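Local coordinates for protein transcriptional repressor, TetR family (PDB 3ANP) that represses transcription of fatty acid degradation genes as a TetR-family, probably DNA-binding, regulator and binds lauroyl-CoA, at residues 28-32 and 33-37. Numbering follows the deposited sequence.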
loop_
_atom_site.group_PDB
_atom_site.type_symbol
_atom_site.label_atom_id
_atom_site.label_comp_id
_atom_site.label_asym_id
_atom_site.label_seq_id
_atom_site.Cartn_x
_atom_site.Cartn_y
_atom_site.Cartn_z
ATOM N N GLN A 28 -12.694 -17.839 -3.669
ATOM C CA GLN A 28 -13.835 -17.536 -2.817
ATOM C C GLN A 28 -14.924 -18.594 -2.891
ATOM O O GLN A 28 -15.554 -18.901 -1.879
ATOM C CB GLN A 28 -14.443 -16.182 -3.199
ATOM C CG GLN A 28 -13.537 -14.978 -2.977
ATOM C CD GLN A 28 -13.161 -14.784 -1.516
ATOM O OE1 GLN A 28 -13.953 -15.073 -0.611
ATOM N NE2 GLN A 28 -11.953 -14.280 -1.279
ATOM N N GLU A 29 -15.138 -19.149 -4.082
ATOM C CA GLU A 29 -16.188 -20.154 -4.305
ATOM C C GLU A 29 -15.887 -21.550 -3.759
ATOM O O GLU A 29 -16.794 -22.359 -3.552
ATOM C CB GLU A 29 -16.493 -20.265 -5.806
ATOM C CG GLU A 29 -17.021 -18.975 -6.432
ATOM C CD GLU A 29 -15.925 -18.115 -7.055
ATOM O OE1 GLU A 29 -14.801 -18.069 -6.515
ATOM O OE2 GLU A 29 -16.198 -17.470 -8.090
ATOM N N THR A 30 -14.615 -21.831 -3.535
ATOM C CA THR A 30 -14.196 -23.133 -3.026
ATOM C C THR A 30 -14.222 -23.183 -1.491
ATOM O O THR A 30 -13.677 -22.309 -0.829
ATOM C CB THR A 30 -12.773 -23.455 -3.533
ATOM O OG1 THR A 30 -12.793 -23.569 -4.963
ATOM C CG2 THR A 30 -12.265 -24.750 -2.927
ATOM N N THR A 31 -14.832 -24.221 -0.926
ATOM C CA THR A 31 -14.918 -24.336 0.525
ATOM C C THR A 31 -13.962 -25.355 1.150
ATOM O O THR A 31 -13.404 -26.233 0.474
ATOM C CB THR A 31 -16.360 -24.702 0.970
ATOM O OG1 THR A 31 -16.579 -26.104 0.767
ATOM C CG2 THR A 31 -17.396 -23.894 0.160
ATOM N N ALA A 32 -13.784 -25.238 2.459
ATOM C CA ALA A 32 -12.908 -26.147 3.186
ATOM C C ALA A 32 -13.397 -27.597 3.029
ATOM O O ALA A 32 -12.588 -28.535 2.959
ATOM C CB ALA A 32 -12.856 -25.742 4.675
ATOM N N THR A 33 -14.713 -27.779 2.950
ATOM C CA THR A 33 -15.268 -29.121 2.802
ATOM C C THR A 33 -14.923 -29.731 1.430
ATOM O O THR A 33 -14.643 -30.928 1.339
ATOM C CB THR A 33 -16.812 -29.133 3.021
ATOM O OG1 THR A 33 -17.106 -28.750 4.373
ATOM C CG2 THR A 33 -17.382 -30.533 2.787
ATOM N N GLU A 34 -14.936 -28.917 0.372
ATOM C CA GLU A 34 -14.589 -29.405 -0.968
ATOM C C GLU A 34 -13.114 -29.769 -1.021
ATOM O O GLU A 34 -12.739 -30.791 -1.606
ATOM C CB GLU A 34 -14.876 -28.345 -2.043
ATOM C CG GLU A 34 -16.347 -28.044 -2.243
ATOM C CD GLU A 34 -16.584 -26.953 -3.282
ATOM O OE1 GLU A 34 -15.830 -25.954 -3.281
ATOM O OE2 GLU A 34 -17.533 -27.080 -4.086
ATOM N N ILE A 35 -12.272 -28.919 -0.429
ATOM C CA ILE A 35 -10.842 -29.180 -0.389
ATOM C C ILE A 35 -10.568 -30.491 0.349
ATOM O O ILE A 35 -9.816 -31.344 -0.136
ATOM C CB ILE A 35 -10.072 -28.019 0.311
ATOM C CG1 ILE A 35 -10.111 -26.760 -0.571
ATOM C CG2 ILE A 35 -8.619 -28.416 0.559
ATOM C CD1 ILE A 35 -9.500 -25.538 0.101
ATOM N N ALA A 36 -11.181 -30.650 1.519
ATOM C CA ALA A 36 -11.013 -31.853 2.329
ATOM C C ALA A 36 -11.401 -33.096 1.523
ATOM O O ALA A 36 -10.649 -34.086 1.472
ATOM C CB ALA A 36 -11.875 -31.762 3.581
ATOM N N LYS A 37 -12.567 -33.042 0.892
ATOM C CA LYS A 37 -13.038 -34.168 0.090
ATOM C C LYS A 37 -12.045 -34.485 -1.024
ATOM O O LYS A 37 -11.712 -35.647 -1.248
ATOM C CB LYS A 37 -14.412 -33.868 -0.516
ATOM C CG LYS A 37 -15.052 -35.059 -1.238
ATOM C CD LYS A 37 -16.438 -34.720 -1.779
ATOM C CE LYS A 37 -17.192 -35.971 -2.248
ATOM N NZ LYS A 37 -16.533 -36.669 -3.393
#
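Thr31 and Glu34 form a capping box at the start of helix 32-39, the first helix of the predicted helix-turn-helix. Threonine suits the N-cap because its short hydroxyl reaches forward to first-turn amides: with OG1 lying between backbone N and carbonyl carbon (chi1 79°), it accepts from Glu34 N at 3.3 Å and, weakly, from Thr33 N. Glutamate is long enough to answer. Its chain, extended beyond CG, brings OE1 to Thr31 N at 3.1 Å, on the anti side and 34° out of the carboxylate plane, while OE2 makes a salt bridge with Arg25. Helical pairing begins at once, as Ile35 N donates to Thr31 O (3.1 Å) and Ala36 N to Ala32 O (2.9 Å). Beneath the cap the packing is tight and apolar: Thr30 and Ile35 side chains cross at about a right angle (Thr30 CG2 to Ile35 CG1 3.8 Å), against Phe22 of helix 3-25, and the small Ala32 fits against Phe46 and Phe47 of helix 43-49. The Thr33 side is solvent-exposed, though its hydroxyl bonds to Arg43. The reciprocal bonds satisfy amides at the helix start, and the carboxylate, shared between Thr31 N and Arg25, probably stays ionised and interacts favourably with the helix dipole.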